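PDB 3ZHB: R-imine reductase from Streptomyces kanamyceticus, which probably catalyses the NADPH-dependent reduction of imines to amines. Local coordinates for residues A135-P140 with D147-L152. Sequence-based numbering, arbitrary orientation.
Sequences AILAGP and DAVVLL. With NAP (NADP nicotinamide-adenine-dinucleotide phosphate), chain E.
A135 and L151 face each other as an antiparallel hydrogen-bonded pair, each using both its amide and its carbonyl on the other. A135 N gives its hydrogen to L151 O at 3.1 Å, and L151 N returns one to A135 O at 2.9 Å. Two residues on, L137 N reaches V149 O at 2.8 Å with an almost straight N-H (173°). The intervening I136 and V150 form the non-hydrogen-bonded pair; V150 instead bonds through its backbone to T174, on the far strand 173-175. The pairing illustrates how a Rossmann-type sheet is extended: strand 130-136 ends the parallel series of the NADP-binding domain, and strand 148-153 folds back on it as an antiparallel hairpin partner, carrying the sheet on towards strand 173-175. The carbonyls of I136 and A138 are turned to the cofactor, where I136 O lies 3.2 Å from C5N of the nicotinamide and A138 O 3.4 Å from its C4N. On the sheet face of I136 and V150 the side chains run alongside each other; with V150 CG1 anti to the backbone N (chi1 180°), that methyl meets I136 CD1 at 3.9 Å. Past the end of strand 130-136, the side chain of L137 crosses that of L151 at about a right angle, CD2 of L137 touching CD1 of L151, and both leucines also pack on F221 of the second subunit.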
loop_
_atom_site.group_PDB
_atom_site.type_symbol
_atom_site.label_atom_id
_atom_site.label_comp_id
_atom_site.label_asym_id
_atom_site.label_seq_id
_atom_site.Cartn_x
_atom_site.Cartn_y
_atom_site.Cartn_z
ATOM N N ALA A 135 -16.948 5.897 -12.886
ATOM C CA ALA A 135 -15.709 6.456 -12.425
ATOM C C ALA A 135 -14.545 5.940 -13.304
ATOM O O ALA A 135 -14.503 4.741 -13.624
ATOM C CB ALA A 135 -15.502 6.058 -10.975
ATOM N N ILE A 136 -13.610 6.831 -13.683
ATOM C CA ILE A 136 -12.395 6.461 -14.455
ATOM C C ILE A 136 -11.229 6.263 -13.495
ATOM O O ILE A 136 -10.947 7.143 -12.706
ATOM C CB ILE A 136 -11.916 7.574 -15.380
ATOM C CG1 ILE A 136 -13.021 8.292 -16.128
ATOM C CG2 ILE A 136 -10.876 7.038 -16.313
ATOM C CD1 ILE A 136 -13.790 7.463 -17.077
ATOM N N LEU A 137 -10.533 5.134 -13.552
ATOM C CA LEU A 137 -9.414 4.880 -12.618
ATOM C C LEU A 137 -8.109 4.740 -13.404
ATOM O O LEU A 137 -7.387 3.773 -13.289
ATOM C CB LEU A 137 -9.706 3.636 -11.782
ATOM C CG LEU A 137 -10.616 3.761 -10.558
ATOM C CD1 LEU A 137 -11.987 4.283 -10.940
ATOM C CD2 LEU A 137 -10.743 2.414 -9.885
ATOM N N ALA A 138 -7.838 5.696 -14.261
ATOM C CA ALA A 138 -6.682 5.622 -15.114
ATOM C C ALA A 138 -6.558 6.997 -15.669
ATOM O O ALA A 138 -7.509 7.761 -15.592
ATOM C CB ALA A 138 -6.883 4.617 -16.243
ATOM N N GLY A 139 -5.407 7.314 -16.244
ATOM C CA GLY A 139 -5.187 8.640 -16.794
ATOM C C GLY A 139 -5.663 8.708 -18.234
ATOM O O GLY A 139 -5.970 7.676 -18.821
ATOM N N PRO A 140 -5.715 9.924 -18.802
ATOM C CA PRO A 140 -6.256 10.122 -20.138
ATOM C C PRO A 140 -5.542 9.291 -21.153
ATOM O O PRO A 140 -6.179 8.738 -22.052
ATOM C CB PRO A 140 -6.029 11.613 -20.401
ATOM C CG PRO A 140 -6.034 12.233 -19.044
ATOM C CD PRO A 140 -5.439 11.202 -18.119
ATOM N N ASP A 147 -4.932 -0.651 -20.663
ATOM C CA ASP A 147 -4.608 -0.095 -19.337
ATOM C C ASP A 147 -5.761 0.647 -18.696
ATOM O O ASP A 147 -5.714 0.926 -17.518
ATOM C CB ASP A 147 -3.439 0.888 -19.428
ATOM C CG ASP A 147 -2.108 0.205 -19.435
ATOM O OD1 ASP A 147 -2.034 -0.987 -19.078
ATOM O OD2 ASP A 147 -1.135 0.884 -19.801
ATOM N N ALA A 148 -6.752 1.025 -19.495
ATOM C CA ALA A 148 -7.882 1.792 -18.994
ATOM C C ALA A 148 -8.703 0.931 -18.054
ATOM O O ALA A 148 -8.941 -0.226 -18.331
ATOM C CB ALA A 148 -8.753 2.263 -20.140
ATOM N N VAL A 149 -9.103 1.527 -16.942
ATOM C CA VAL A 149 -10.096 0.966 -16.048
ATOM C C VAL A 149 -11.223 1.994 -15.924
ATOM O O VAL A 149 -10.997 3.153 -15.546
ATOM C CB VAL A 149 -9.525 0.739 -14.663
ATOM C CG1 VAL A 149 -10.594 0.149 -13.747
ATOM C CG2 VAL A 149 -8.301 -0.158 -14.738
ATOM N N VAL A 150 -12.416 1.582 -16.303
ATOM C CA VAL A 150 -13.556 2.434 -16.250
ATOM C C VAL A 150 -14.660 1.616 -15.639
ATOM O O VAL A 150 -15.087 0.658 -16.236
ATOM C CB VAL A 150 -13.989 2.930 -17.646
ATOM C CG1 VAL A 150 -15.210 3.824 -17.521
ATOM C CG2 VAL A 150 -12.879 3.734 -18.288
ATOM N N LEU A 151 -15.125 2.018 -14.454
ATOM C CA LEU A 151 -16.182 1.323 -13.760
ATOM C C LEU A 151 -17.552 1.933 -14.009
ATOM O O LEU A 151 -17.705 3.143 -14.052
ATOM C CB LEU A 151 -15.892 1.307 -12.272
ATOM C CG LEU A 151 -14.496 0.913 -11.828
ATOM C CD1 LEU A 151 -14.406 0.888 -10.311
ATOM C CD2 LEU A 151 -14.109 -0.426 -12.371
ATOM N N LEU A 152 -18.554 1.080 -14.150
ATOM C CA LEU A 152 -19.909 1.514 -14.434
ATOM C C LEU A 152 -20.877 0.817 -13.532
ATOM O O LEU A 152 -20.724 -0.366 -13.262
ATOM C CB LEU A 152 -20.267 1.153 -15.845
ATOM C CG LEU A 152 -19.338 1.760 -16.883
ATOM C CD1 LEU A 152 -19.591 1.048 -18.205
ATOM C CD2 LEU A 152 -19.548 3.259 -17.026
HETATM P PA NAP E . -10.288 19.183 -16.173
HETATM O O1A NAP E . -9.014 19.219 -17.064
HETATM O O2A NAP E . -10.532 20.104 -14.987
HETATM O O5B NAP E . -11.577 19.305 -17.106
HETATM C C5B NAP E . -12.680 19.645 -16.299
HETATM C C4B NAP E . -13.866 19.916 -17.154
HETATM O O4B NAP E . -14.671 20.610 -16.228
HETATM C C3B NAP E . -13.644 20.851 -18.338
HETATM O O3B NAP E . -14.222 20.361 -19.557
HETATM C C2B NAP E . -14.347 22.114 -17.881
HETATM O O2B NAP E . -14.817 22.933 -18.962
HETATM C C1B NAP E . -15.414 21.500 -17.019
HETATM N N9A NAP E . -16.099 22.352 -16.064
HETATM C C8A NAP E . -15.716 22.637 -14.791
HETATM N N7A NAP E . -16.637 23.453 -14.192
HETATM C C5A NAP E . -17.602 23.630 -15.124
HETATM C C6A NAP E . -18.847 24.360 -15.173
HETATM N N6A NAP E . -19.129 24.989 -14.052
HETATM N N1A NAP E . -19.634 24.367 -16.269
HETATM C C2A NAP E . -19.227 23.663 -17.365
HETATM N N3A NAP E . -18.071 22.954 -17.428
HETATM C C4A NAP E . -17.261 22.906 -16.343
HETATM O O3 NAP E . -10.508 17.747 -15.433
HETATM P PN NAP E . -10.504 16.333 -16.211
HETATM O O1N NAP E . -9.174 15.725 -15.860
HETATM O O2N NAP E . -10.976 16.272 -17.681
HETATM O O5D NAP E . -11.680 15.890 -15.230
HETATM C C5D NAP E . -12.977 15.374 -15.602
HETATM C C4D NAP E . -13.312 14.210 -14.655
HETATM O O4D NAP E . -12.439 13.100 -14.933
HETATM C C3D NAP E . -13.070 14.612 -13.207
HETATM O O3D NAP E . -14.134 14.216 -12.375
HETATM C C2D NAP E . -11.805 13.908 -12.839
HETATM O O2D NAP E . -11.782 13.643 -11.446
HETATM C C1D NAP E . -11.947 12.669 -13.683
HETATM N N1N NAP E . -10.709 11.935 -13.773
HETATM C C2N NAP E . -9.635 12.540 -14.253
HETATM C C3N NAP E . -8.425 11.854 -14.325
HETATM C C7N NAP E . -7.216 12.548 -14.859
HETATM O O7N NAP E . -6.149 12.255 -14.329
HETATM N N7N NAP E . -7.370 13.441 -15.852
HETATM C C4N NAP E . -8.342 10.540 -13.885
HETATM C C5N NAP E . -9.482 9.944 -13.384
HETATM C C6N NAP E . -10.664 10.668 -13.346
HETATM P P2B NAP E . -13.941 24.290 -19.266
HETATM O O1X NAP E . -13.518 24.888 -17.929
HETATM O O2X NAP E . -12.757 23.728 -19.973
HETATM O O3X NAP E . -14.903 25.054 -20.188
#